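Local coordinates for protein xylan esterase 1 (Thermoanaerobacterium sp. 'JW/SL YS485', PDB 3FCY) that probably removes acetyl groups from acetylated xylan, as a family 7 carbohydrate esterase of the alpha/beta-hydrolase fold, at residues K36-T41 with I319-D324; G153-N158 with I164-D169; F233-K238 with F307-N312; W241-A246 with V300-T305. All coordinates share one frame; numbering follows the deposited sequence.

Interaction 1 of 4, residues K36-T41 with I319-D324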
loop_
_atom_site.group_PDB
_atom_site.type_symbol
_atom_site.label_atom_id
_atom_site.label_comp_id
_atom_site.label_asym_id
_atom_site.label_seq_id
_atom_site.Cartn_x
_atom_site.Cartn_y
_atom_site.Cartn_z
ATOM N N LYS A 36 -12.436 17.782 23.662
ATOM C CA LYS A 36 -11.328 18.726 23.737
ATOM C C LYS A 36 -11.182 19.600 22.488
ATOM O O LYS A 36 -10.660 20.711 22.563
ATOM C CB LYS A 36 -10.035 17.967 24.041
ATOM C CG LYS A 36 -10.066 17.335 25.427
ATOM C CD LYS A 36 -8.865 16.455 25.711
ATOM C CE LYS A 36 -8.991 15.821 27.094
ATOM N NZ LYS A 36 -7.922 14.818 27.367
ATOM N N LEU A 37 -11.645 19.102 21.344
ATOM C CA LEU A 37 -11.579 19.879 20.107
ATOM C C LEU A 37 -12.381 21.157 20.324
ATOM O O LEU A 37 -11.946 22.250 19.967
ATOM C CB LEU A 37 -12.188 19.096 18.941
ATOM C CG LEU A 37 -11.437 17.865 18.438
ATOM C CD1 LEU A 37 -12.302 17.114 17.436
ATOM C CD2 LEU A 37 -10.125 18.296 17.800
ATOM N N ARG A 38 -13.557 20.997 20.927
ATOM C CA ARG A 38 -14.459 22.110 21.216
ATOM C C ARG A 38 -13.760 23.268 21.930
ATOM O O ARG A 38 -14.139 24.424 21.761
ATOM C CB ARG A 38 -15.616 21.625 22.095
ATOM C CG ARG A 38 -16.408 20.444 21.548
ATOM C CD ARG A 38 -17.400 20.874 20.489
ATOM N NE ARG A 38 -18.327 19.797 20.139
ATOM C CZ ARG A 38 -19.229 19.882 19.166
ATOM N NH1 ARG A 38 -19.327 20.993 18.448
ATOM N NH2 ARG A 38 -20.029 18.855 18.907
ATOM N N GLU A 39 -12.741 22.954 22.725
ATOM C CA GLU A 39 -12.017 23.971 23.487
ATOM C C GLU A 39 -10.665 24.386 22.900
ATOM O O GLU A 39 -10.091 25.393 23.307
ATOM C CB GLU A 39 -11.801 23.467 24.913
ATOM C CG GLU A 39 -13.032 22.838 25.536
ATOM C CD GLU A 39 -13.714 23.748 26.529
ATOM O OE1 GLU A 39 -14.214 24.823 26.126
ATOM O OE2 GLU A 39 -13.745 23.382 27.724
ATOM N N TYR A 40 -10.155 23.609 21.952
ATOM C CA TYR A 40 -8.861 23.900 21.341
ATOM C C TYR A 40 -8.872 25.189 20.513
ATOM O O TYR A 40 -9.706 25.360 19.621
ATOM C CB TYR A 40 -8.440 22.717 20.472
ATOM C CG TYR A 40 -7.128 22.917 19.756
ATOM C CD1 TYR A 40 -5.929 23.020 20.464
ATOM C CD2 TYR A 40 -7.084 22.997 18.366
ATOM C CE1 TYR A 40 -4.717 23.197 19.800
ATOM C CE2 TYR A 40 -5.881 23.175 17.694
ATOM C CZ TYR A 40 -4.705 23.272 18.413
ATOM O OH TYR A 40 -3.521 23.439 17.742
ATOM N N THR A 41 -7.930 26.086 20.802
ATOM C CA THR A 41 -7.852 27.362 20.096
ATOM C C THR A 41 -6.627 27.546 19.196
ATOM O O THR A 41 -6.383 28.645 18.698
ATOM C CB THR A 41 -7.899 28.540 21.086
ATOM O OG1 THR A 41 -6.855 28.387 22.054
ATOM C CG2 THR A 41 -9.250 28.580 21.805
ATOM N N ILE A 319 -20.883 24.582 13.511
ATOM C CA ILE A 319 -20.036 23.596 12.860
ATOM C C ILE A 319 -20.701 22.216 12.878
ATOM O O ILE A 319 -21.211 21.763 13.908
ATOM C CB ILE A 319 -18.629 23.544 13.530
ATOM C CG1 ILE A 319 -17.661 22.733 12.662
ATOM C CG2 ILE A 319 -18.722 22.940 14.924
ATOM C CD1 ILE A 319 -16.223 22.822 13.110
ATOM N N LYS A 320 -20.720 21.569 11.716
ATOM C CA LYS A 320 -21.315 20.249 11.574
ATOM C C LYS A 320 -20.208 19.201 11.629
ATOM O O LYS A 320 -19.248 19.260 10.855
ATOM C CB LYS A 320 -22.073 20.158 10.247
ATOM C CG LYS A 320 -23.148 21.227 10.091
ATOM C CD LYS A 320 -24.150 21.162 11.239
ATOM C CE LYS A 320 -25.018 22.408 11.287
ATOM N NZ LYS A 320 -25.960 22.391 12.446
ATOM N N VAL A 321 -20.354 18.250 12.548
ATOM C CA VAL A 321 -19.368 17.191 12.746
ATOM C C VAL A 321 -19.786 15.876 12.101
ATOM O O VAL A 321 -20.900 15.397 12.316
ATOM C CB VAL A 321 -19.133 16.947 14.258
ATOM C CG1 VAL A 321 -18.070 15.874 14.461
ATOM C CG2 VAL A 321 -18.726 18.249 14.932
ATOM N N TYR A 322 -18.882 15.304 11.310
ATOM C CA TYR A 322 -19.123 14.038 10.619
ATOM C C TYR A 322 -18.058 13.036 11.074
ATOM O O TYR A 322 -16.973 12.944 10.492
ATOM C CB TYR A 322 -19.054 14.260 9.105
ATOM C CG TYR A 322 -20.170 15.142 8.596
ATOM C CD1 TYR A 322 -21.329 14.586 8.053
ATOM C CD2 TYR A 322 -20.096 16.531 8.713
ATOM C CE1 TYR A 322 -22.389 15.389 7.638
ATOM C CE2 TYR A 322 -21.149 17.342 8.305
ATOM C CZ TYR A 322 -22.293 16.761 7.769
ATOM O OH TYR A 322 -23.341 17.555 7.366
ATOM N N PRO A 323 -18.362 12.276 12.138
ATOM C CA PRO A 323 -17.463 11.273 12.718
ATOM C C PRO A 323 -16.801 10.296 11.751
ATOM O O PRO A 323 -15.618 9.999 11.885
ATOM C CB PRO A 323 -18.359 10.558 13.730
ATOM C CG PRO A 323 -19.274 11.661 14.190
ATOM C CD PRO A 323 -19.641 12.310 12.871
ATOM N N ASP A 324 -17.553 9.814 10.770
ATOM C CA ASP A 324 -17.021 8.823 9.838
ATOM C C ASP A 324 -16.498 9.351 8.515
ATOM O O ASP A 324 -16.217 8.568 7.605
ATOM C CB ASP A 324 -18.095 7.767 9.581
ATOM C CG ASP A 324 -18.802 7.357 10.852
ATOM O OD1 ASP A 324 -18.144 6.774 11.741
ATOM O OD2 ASP A 324 -20.010 7.636 10.972
#

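Interaction 2 of 4, residues G153-N158 with I164-D169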
loop_
_atom_site.group_PDB
_atom_site.type_symbol
_atom_site.label_atom_id
_atom_site.label_comp_id
_atom_site.label_asym_id
_atom_site.label_seq_id
_atom_site.Cartn_x
_atom_site.Cartn_y
_atom_site.Cartn_z
ATOM N N GLY A 153 5.364 35.345 -9.692
ATOM C CA GLY A 153 6.575 34.874 -9.043
ATOM C C GLY A 153 7.471 36.000 -8.563
ATOM O O GLY A 153 7.001 36.975 -7.969
ATOM N N GLY A 154 8.769 35.867 -8.818
ATOM C CA GLY A 154 9.707 36.887 -8.395
ATOM C C GLY A 154 10.059 36.745 -6.929
ATOM O O GLY A 154 10.268 37.735 -6.234
ATOM N N VAL A 155 10.119 35.507 -6.456
ATOM C CA VAL A 155 10.457 35.242 -5.067
ATOM C C VAL A 155 11.734 34.422 -4.981
ATOM O O VAL A 155 12.097 33.711 -5.920
ATOM C CB VAL A 155 9.341 34.453 -4.357
ATOM C CG1 VAL A 155 8.054 35.261 -4.350
ATOM C CG2 VAL A 155 9.129 33.112 -5.056
ATOM N N THR A 156 12.422 34.525 -3.854
ATOM C CA THR A 156 13.639 33.756 -3.657
ATOM C C THR A 156 13.227 32.472 -2.949
ATOM O O THR A 156 12.118 32.377 -2.419
ATOM C CB THR A 156 14.652 34.517 -2.786
ATOM O OG1 THR A 156 14.036 34.870 -1.543
ATOM C CG2 THR A 156 15.118 35.781 -3.495
ATOM N N GLY A 157 14.108 31.481 -2.948
ATOM C CA GLY A 157 13.777 30.232 -2.295
ATOM C C GLY A 157 13.107 29.238 -3.229
ATOM O O GLY A 157 13.004 29.466 -4.433
ATOM N N ASN A 158 12.643 28.135 -2.653
ATOM C CA ASN A 158 11.992 27.053 -3.388
ATOM C C ASN A 158 10.779 27.470 -4.233
ATOM O O ASN A 158 9.955 28.279 -3.797
ATOM C CB ASN A 158 11.590 25.965 -2.384
ATOM C CG ASN A 158 11.050 24.720 -3.049
ATOM O OD1 ASN A 158 9.864 24.634 -3.378
ATOM N ND2 ASN A 158 11.925 23.749 -3.265
ATOM N N ILE A 164 2.323 27.182 0.018
ATOM C CA ILE A 164 2.368 27.596 1.419
ATOM C C ILE A 164 3.753 28.134 1.779
ATOM O O ILE A 164 3.869 29.157 2.455
ATOM C CB ILE A 164 2.041 26.426 2.368
ATOM C CG1 ILE A 164 0.599 25.964 2.146
ATOM C CG2 ILE A 164 2.259 26.851 3.822
ATOM C CD1 ILE A 164 0.189 24.796 3.017
ATOM N N ILE A 165 4.799 27.438 1.335
ATOM C CA ILE A 165 6.167 27.859 1.616
ATOM C C ILE A 165 6.735 28.747 0.514
ATOM O O ILE A 165 7.895 29.138 0.571
ATOM C CB ILE A 165 7.120 26.648 1.797
ATOM C CG1 ILE A 165 7.173 25.822 0.508
ATOM C CG2 ILE A 165 6.657 25.785 2.964
ATOM C CD1 ILE A 165 8.241 24.740 0.527
ATOM N N ARG A 166 5.921 29.059 -0.491
ATOM C CA ARG A 166 6.366 29.907 -1.595
ATOM C C ARG A 166 6.589 31.336 -1.080
ATOM O O ARG A 166 5.648 32.004 -0.654
ATOM C CB ARG A 166 5.320 29.901 -2.721
ATOM C CG ARG A 166 5.773 30.550 -4.033
ATOM C CD ARG A 166 7.000 29.845 -4.633
ATOM N NE ARG A 166 6.756 28.422 -4.862
ATOM C CZ ARG A 166 6.112 27.915 -5.911
ATOM N NH1 ARG A 166 5.638 28.709 -6.863
ATOM N NH2 ARG A 166 5.919 26.603 -5.995
ATOM N N GLY A 167 7.840 31.788 -1.117
ATOM C CA GLY A 167 8.171 33.117 -0.635
ATOM C C GLY A 167 8.469 33.124 0.856
ATOM O O GLY A 167 8.643 34.185 1.465
ATOM N N LEU A 168 8.536 31.939 1.452
ATOM C CA LEU A 168 8.810 31.820 2.881
ATOM C C LEU A 168 10.210 32.328 3.257
ATOM O O LEU A 168 10.397 32.870 4.345
ATOM C CB LEU A 168 8.632 30.365 3.329
ATOM C CG LEU A 168 8.784 30.057 4.825
ATOM C CD1 LEU A 168 7.783 30.871 5.639
ATOM C CD2 LEU A 168 8.572 28.574 5.056
ATOM N N ASP A 169 11.190 32.149 2.371
ATOM C CA ASP A 169 12.551 32.625 2.640
ATOM C C ASP A 169 12.764 34.038 2.094
ATOM O O ASP A 169 13.880 34.555 2.109
ATOM C CB ASP A 169 13.609 31.703 2.018
ATOM C CG ASP A 169 13.744 30.383 2.748
ATOM O OD1 ASP A 169 13.556 30.352 3.984
ATOM O OD2 ASP A 169 14.061 29.374 2.082
HETATM O O HOH W 1 10.076 30.477 -2.187
HETATM O O HOH W 2 13.007 27.888 0.284
HETATM O O HOH W 3 7.585 26.299 -3.205
#

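Interaction 3 of 4, residues F233-K238 with F307-N312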
loop_
_atom_site.group_PDB
_atom_site.type_symbol
_atom_site.label_atom_id
_atom_site.label_comp_id
_atom_site.label_asym_id
_atom_site.label_seq_id
_atom_site.Cartn_x
_atom_site.Cartn_y
_atom_site.Cartn_z
ATOM N N PHE A 233 -8.312 24.224 4.973
ATOM C CA PHE A 233 -6.882 23.968 4.838
ATOM C C PHE A 233 -6.245 25.325 5.169
ATOM O O PHE A 233 -6.949 26.336 5.202
ATOM C CB PHE A 233 -6.614 23.572 3.380
ATOM C CG PHE A 233 -5.169 23.297 3.048
ATOM C CD1 PHE A 233 -4.449 22.317 3.722
ATOM C CD2 PHE A 233 -4.558 23.962 1.982
ATOM C CE1 PHE A 233 -3.146 21.996 3.336
ATOM C CE2 PHE A 233 -3.259 23.649 1.590
ATOM C CZ PHE A 233 -2.552 22.663 2.270
ATOM N N LEU A 234 -4.939 25.348 5.424
ATOM C CA LEU A 234 -4.216 26.589 5.735
ATOM C C LEU A 234 -4.478 27.119 7.142
ATOM O O LEU A 234 -4.529 28.333 7.360
ATOM C CB LEU A 234 -4.572 27.684 4.721
ATOM C CG LEU A 234 -4.360 27.372 3.235
ATOM C CD1 LEU A 234 -4.857 28.554 2.412
ATOM C CD2 LEU A 234 -2.883 27.091 2.952
ATOM N N SER A 235 -4.618 26.215 8.100
ATOM C CA SER A 235 -4.887 26.623 9.467
ATOM C C SER A 235 -4.061 25.893 10.517
ATOM O O SER A 235 -3.922 24.670 10.467
ATOM C CB SER A 235 -6.373 26.413 9.777
ATOM O OG SER A 235 -6.655 26.617 11.154
ATOM N N ASP A 236 -3.497 26.651 11.455
ATOM C CA ASP A 236 -2.757 26.056 12.563
ATOM C C ASP A 236 -1.629 25.126 12.098
ATOM O O ASP A 236 -1.546 23.976 12.523
ATOM C CB ASP A 236 -3.773 25.291 13.416
ATOM C CG ASP A 236 -3.347 25.128 14.857
ATOM O OD1 ASP A 236 -2.380 25.780 15.297
ATOM O OD2 ASP A 236 -4.011 24.339 15.554
ATOM N N TYR A 237 -0.758 25.640 11.236
ATOM C CA TYR A 237 0.357 24.865 10.687
ATOM C C TYR A 237 1.142 24.036 11.704
ATOM O O TYR A 237 1.302 22.832 11.524
ATOM C CB TYR A 237 1.307 25.801 9.931
ATOM C CG TYR A 237 0.632 26.531 8.787
ATOM C CD1 TYR A 237 0.171 25.841 7.661
ATOM C CD2 TYR A 237 0.430 27.909 8.840
ATOM C CE1 TYR A 237 -0.476 26.511 6.620
ATOM C CE2 TYR A 237 -0.213 28.586 7.808
ATOM C CZ TYR A 237 -0.663 27.884 6.705
ATOM O OH TYR A 237 -1.302 28.565 5.700
ATOM N N LYS A 238 1.622 24.676 12.767
ATOM C CA LYS A 238 2.397 23.989 13.803
ATOM C C LYS A 238 1.693 22.745 14.353
ATOM O O LYS A 238 2.333 21.721 14.619
ATOM C CB LYS A 238 2.703 24.962 14.948
ATOM C CG LYS A 238 3.503 24.378 16.125
ATOM C CD LYS A 238 4.972 24.173 15.784
ATOM C CE LYS A 238 5.840 24.045 17.043
ATOM N NZ LYS A 238 5.468 22.901 17.930
ATOM N N PHE A 307 -11.015 23.056 14.160
ATOM C CA PHE A 307 -11.662 23.657 15.320
ATOM C C PHE A 307 -10.920 24.894 15.797
ATOM O O PHE A 307 -11.524 25.799 16.367
ATOM C CB PHE A 307 -11.802 22.654 16.467
ATOM C CG PHE A 307 -13.101 21.900 16.446
ATOM C CD1 PHE A 307 -13.200 20.668 15.817
ATOM C CD2 PHE A 307 -14.243 22.453 17.016
ATOM C CE1 PHE A 307 -14.418 19.993 15.754
ATOM C CE2 PHE A 307 -15.469 21.787 16.955
ATOM C CZ PHE A 307 -15.554 20.556 16.323
ATOM N N ALA A 308 -9.614 24.942 15.557
ATOM C CA ALA A 308 -8.825 26.102 15.956
ATOM C C ALA A 308 -9.331 27.331 15.201
ATOM O O ALA A 308 -9.472 28.411 15.774
ATOM C CB ALA A 308 -7.348 25.866 15.649
ATOM N N ALA A 309 -9.607 27.166 13.911
ATOM C CA ALA A 309 -10.103 28.275 13.109
ATOM C C ALA A 309 -11.511 28.616 13.577
ATOM O O ALA A 309 -11.838 29.777 13.791
ATOM C CB ALA A 309 -10.122 27.898 11.633
ATOM N N TYR A 310 -12.338 27.588 13.738
ATOM C CA TYR A 310 -13.715 27.767 14.188
ATOM C C TYR A 310 -13.788 28.493 15.536
ATOM O O TYR A 310 -14.590 29.410 15.715
ATOM C CB TYR A 310 -14.400 26.403 14.320
ATOM C CG TYR A 310 -15.824 26.477 14.822
ATOM C CD1 TYR A 310 -16.854 26.918 13.991
ATOM C CD2 TYR A 310 -16.139 26.124 16.134
ATOM C CE1 TYR A 310 -18.168 27.004 14.453
ATOM C CE2 TYR A 310 -17.448 26.207 16.608
ATOM C CZ TYR A 310 -18.455 26.645 15.762
ATOM O OH TYR A 310 -19.749 26.715 16.221
ATOM N N ASN A 311 -12.945 28.082 16.479
ATOM C CA ASN A 311 -12.955 28.681 17.808
ATOM C C ASN A 311 -12.376 30.085 17.906
ATOM O O ASN A 311 -12.420 30.702 18.969
ATOM C CB ASN A 311 -12.268 27.753 18.815
ATOM C CG ASN A 311 -13.092 26.512 19.108
ATOM O OD1 ASN A 311 -14.322 26.581 19.186
ATOM N ND2 ASN A 311 -12.425 25.377 19.284
ATOM N N ASN A 312 -11.843 30.599 16.803
ATOM C CA ASN A 312 -11.296 31.951 16.801
ATOM C C ASN A 312 -12.278 32.927 16.161
ATOM O O ASN A 312 -12.036 34.134 16.115
ATOM C CB ASN A 312 -9.954 31.984 16.071
ATOM C CG ASN A 312 -8.798 31.604 16.975
ATOM O OD1 ASN A 312 -8.497 32.311 17.935
ATOM N ND2 ASN A 312 -8.153 30.484 16.680
#

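Interaction 4 of 4, residues W241-A246 with V300-T305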
loop_
_atom_site.group_PDB
_atom_site.type_symbol
_atom_site.label_atom_id
_atom_site.label_comp_id
_atom_site.label_asym_id
_atom_site.label_seq_id
_atom_site.Cartn_x
_atom_site.Cartn_y
_atom_site.Cartn_z
ATOM N N TRP A 241 2.088 19.773 12.099
ATOM C CA TRP A 241 3.427 19.225 12.235
ATOM C C TRP A 241 3.567 18.426 13.531
ATOM O O TRP A 241 4.184 17.356 13.539
ATOM C CB TRP A 241 4.465 20.355 12.187
ATOM C CG TRP A 241 5.872 19.877 12.381
ATOM C CD1 TRP A 241 6.684 19.291 11.448
ATOM C CD2 TRP A 241 6.602 19.866 13.611
ATOM N NE1 TRP A 241 7.874 18.909 12.025
ATOM C CE2 TRP A 241 7.850 19.250 13.353
ATOM C CE3 TRP A 241 6.321 20.311 14.910
ATOM C CZ2 TRP A 241 8.816 19.069 14.348
ATOM C CZ3 TRP A 241 7.287 20.129 15.905
ATOM C CH2 TRP A 241 8.518 19.513 15.614
ATOM N N ASP A 242 2.985 18.937 14.619
ATOM C CA ASP A 242 3.044 18.255 15.916
ATOM C C ASP A 242 2.413 16.860 15.872
ATOM O O ASP A 242 2.874 15.938 16.545
ATOM C CB ASP A 242 2.330 19.069 17.005
ATOM C CG ASP A 242 3.051 20.363 17.353
ATOM O OD1 ASP A 242 4.274 20.468 17.107
ATOM O OD2 ASP A 242 2.391 21.274 17.897
ATOM N N LEU A 243 1.352 16.716 15.085
ATOM C CA LEU A 243 0.655 15.437 14.962
ATOM C C LEU A 243 1.327 14.498 13.962
ATOM O O LEU A 243 0.769 13.457 13.621
ATOM C CB LEU A 243 -0.796 15.674 14.527
ATOM C CG LEU A 243 -1.682 16.508 15.457
ATOM C CD1 LEU A 243 -2.995 16.833 14.761
ATOM C CD2 LEU A 243 -1.931 15.741 16.747
ATOM N N ASP A 244 2.523 14.860 13.508
ATOM C CA ASP A 244 3.246 14.058 12.521
ATOM C C ASP A 244 2.349 13.883 11.298
ATOM O O ASP A 244 2.330 12.825 10.668
ATOM C CB ASP A 244 3.619 12.675 13.078
ATOM C CG ASP A 244 4.673 12.739 14.176
ATOM O OD1 ASP A 244 5.493 13.684 14.183
ATOM O OD2 ASP A 244 4.694 11.823 15.027
ATOM N N LEU A 245 1.604 14.934 10.970
ATOM C CA LEU A 245 0.688 14.906 9.835
ATOM C C LEU A 245 1.071 15.920 8.764
ATOM O O LEU A 245 0.289 16.198 7.851
ATOM C CB LEU A 245 -0.744 15.164 10.327
ATOM C CG LEU A 245 -1.727 13.988 10.335
ATOM C CD1 LEU A 245 -0.994 12.674 10.463
ATOM C CD2 LEU A 245 -2.728 14.175 11.469
ATOM N N ALA A 246 2.268 16.487 8.888
ATOM C CA ALA A 246 2.756 17.444 7.903
ATOM C C ALA A 246 3.119 16.631 6.663
ATOM O O ALA A 246 4.283 16.545 6.267
ATOM C CB ALA A 246 3.983 18.187 8.433
ATOM N N VAL A 300 -5.892 14.828 6.442
ATOM C CA VAL A 300 -5.333 15.828 5.539
ATOM C C VAL A 300 -5.418 17.178 6.259
ATOM O O VAL A 300 -4.447 17.933 6.321
ATOM C CB VAL A 300 -6.134 15.884 4.222
ATOM C CG1 VAL A 300 -5.555 16.939 3.292
ATOM C CG2 VAL A 300 -6.109 14.519 3.553
ATOM N N CYS A 301 -6.599 17.474 6.794
ATOM C CA CYS A 301 -6.824 18.695 7.556
ATOM C C CYS A 301 -7.304 18.234 8.929
ATOM O O CYS A 301 -8.510 18.135 9.184
ATOM C CB CYS A 301 -7.886 19.582 6.896
ATOM S SG CYS A 301 -7.352 20.412 5.366
ATOM N N PRO A 302 -6.358 17.935 9.828
ATOM C CA PRO A 302 -6.637 17.472 11.190
ATOM C C PRO A 302 -7.800 18.222 11.831
ATOM O O PRO A 302 -7.851 19.449 11.794
ATOM C CB PRO A 302 -5.319 17.725 11.912
ATOM C CG PRO A 302 -4.310 17.471 10.836
ATOM C CD PRO A 302 -4.916 18.188 9.647
ATOM N N PRO A 303 -8.748 17.485 12.432
ATOM C CA PRO A 303 -9.916 18.088 13.082
ATOM C C PRO A 303 -9.533 19.234 14.011
ATOM O O PRO A 303 -10.209 20.261 14.051
ATOM C CB PRO A 303 -10.530 16.916 13.837
ATOM C CG PRO A 303 -10.205 15.749 12.949
ATOM C CD PRO A 303 -8.763 16.018 12.572
ATOM N N SER A 304 -8.438 19.063 14.747
ATOM C CA SER A 304 -7.982 20.093 15.678
ATOM C C SER A 304 -7.637 21.412 14.985
ATOM O O SER A 304 -7.887 22.488 15.532
ATOM C CB SER A 304 -6.779 19.587 16.489
ATOM O OG SER A 304 -5.705 19.189 15.653
ATOM N N THR A 305 -7.070 21.344 13.784
ATOM C CA THR A 305 -6.726 22.573 13.068
ATOM C C THR A 305 -7.998 23.257 12.567
ATOM O O THR A 305 -8.046 24.477 12.430
ATOM C CB THR A 305 -5.797 22.298 11.861
ATOM O OG1 THR A 305 -6.480 21.483 10.900
ATOM C CG2 THR A 305 -4.534 21.591 12.321
#

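Interaction 1 of 4, residues K36-T41 with I319-D324
The R38 guanidinium is the flat group that carries this contact, and it meets I319 and V321 obliquely, so that neither strand methyl sits squarely over its plane or at its rim. One terminal nitrogen goes to each residue: R38 NH1 lies 4.1 Å from I319 CG2, while R38 NH2 lies 4.2 Å from V321 CG2. No hydrogen bond spans the two segments; the link is van der Waals contact between a charged group and aliphatic branches, with little surface buried and the arginine itself exposed. The contact depends on the length of the arginine. The CA atoms of R38 and I319 stay 10.2 Å apart, and the chain, bent at chi2 (-79°) and extended at chi3, delivers the guanidinium to the strand. With CG1 of I319 anti to the backbone N (chi1 -168°), CG2 is the branch that meets the arginine. The example illustrates how a long side chain can span the distance between two segments without any specific polar partner across it. Nearby, L37 of helix 34-37 packs on S304 and F307 of helix 303-310, and I319 touches Y310 of the same helix. Strand 317-322 is the outermost strand at this side of the chain's sheet; I319 and V321 pack on V294 of the adjoining parallel strand 289-295, and beyond the strand's end D324 is hydrogen-bonded to W241 of the second subunit.

Interaction 2 of 4, residues G153-N158 with I164-D169
A type II beta turn, I165 to L168, forms one wall of this loop contact, and V155 packs on it while bound waters fill in the polar links. The turn is closed by the backbone bond from L168 N to I165 O (3.0 Å). V155 CG2 rests 3.9 Å from R166 CD, the two side chains crossing at about a right angle. Water does what no clear direct hydrogen bond does here. Water 1 donates to T156 O and, at 2.7 Å, to N158 O, and accepts from G167 N at 2.8 Å, so one molecule ties both backbones together. Water 2 accepts from N158 N and donates to D169 OD2 (2.6 Å), whose other oxygen, OD1, is bonded to Y256. The R166 chain curls at chi2 (60°) and chi3 (57°), which folds its guanidinium back beside N158; there NE donates in plane, at the edge of the group, to water 3 at 2.8 Å. NH2 reaches T159 O of the third subunit, whose Q145 O takes N158 ND2. A leucine in place of R166 would probably leave water 3 without its NE donor and T159 O of the third subunit without its mate. With G167 at positive phi (87°), the arrangement is a type II turn with glycine at its third position, as is common, in the loop between strand 136-140 and helix 176-192, at a contact with the third subunit.

Interaction 3 of 4, residues F233-K238 with F307-N312
S235 and D236 press against A309 and A308 in the tight part of this contact, where all four residues are buried. S235 OG comes within 3.7 Å of A309 CB, and D236 OD2 stands at the same 3.7 Å from A308 CB, so two polar oxygens each lie on a methyl of the helix. S235 OG bonds to T305 O, one turn earlier in that helix, and D236 OD2 has a short, probable hydrogen bond to Y40 OH. The other carboxylate oxygen, OD1, takes the backbone N of T43 and of N44, and this double grip probably does most to hold the group fixed in rotation. A chi1 of -155° brings OD2 of D236 to A308 CB; the residue precedes helix 237-242 yet makes no capping bond to it. With only methyls on the helix side, the loop oxygens come to van der Waals distance of the helix, and the nearest CA atoms, of S235 and A309, are 6.6 Å apart. The other side is looser. N312, partly exposed, comes no nearer than 6.9 Å to 233-238 with its side chain: ND2 donates to A308 O at 2.6 Å, from 36° above the carbonyl plane, with an N-H...O angle of only 131°, and also to T41 O. Around it, helix 279-282 packs against S235 and D236 through K280, helix 34-37 covers F307, and helix 267-274 takes Y237.

Interaction 4 of 4, residues W241-A246 with V300-T305
The Schellman motif that ends helix 237-242 brings L243 and L245 onto P302, the residue at the N-cap position of helix 303-310. D244, with positive phi (56°), is its C-prime residue, and the turn is held by D244 N to W241 O (3.0 Å) and L245 N to V240 O. The leucines on either side of D244 both lean toward segment 300-305 and reach the proline with a methyl. L243 CD1 lies 3.8 Å from P302 CB, whereas L245 CD2 touches the ring one carbon further on, 3.7 Å from P302 CG; each leucine runs antiparallel past the proline side chain. L245 gets there with chi1 at -108°, well off a staggered value, which may mark a slightly strained fit. The same L243 CD1 also meets S304 OG at 3.7 Å, a methyl against a hydroxyl that is satisfied by D31 and R239. The P302 carbonyl is used twice: T305 OG1 donates to P302 O at 2.6 Å, in the carbonyl plane on a lone pair, and T305 N adds a weak bond. These apolar contacts pack the end of one helix against the start of the other. P302 follows closely on D298, the predicted charge-relay acid, whose OD1 accepts C301 N; a loop after strand 289-295 carrying the acid, and leading into the next helix, is the arrangement expected of an alpha/beta hydrolase.

From the N terminus, segment 36-41 opens the widest loop, closed by interaction 1 only when the chain reaches strand 317-322; the other three contacts nest inside it. Interaction 2 closes a short loop between strand 136-140 and helix 176-192, in series with those that follow. Interaction 3 then opens at 233-238, and interaction 4, from 241-246 to 300-305, nests within it, both joining the region of helix 237-242 to helix 303-310. Interactions 1, 3 and 4 cluster around that second helix, with L37 and Y40 touching residues of both inner contacts. Interaction 2 lies apart, but I164 packs on F233, L234 and Y237, connecting its loop to interaction 3.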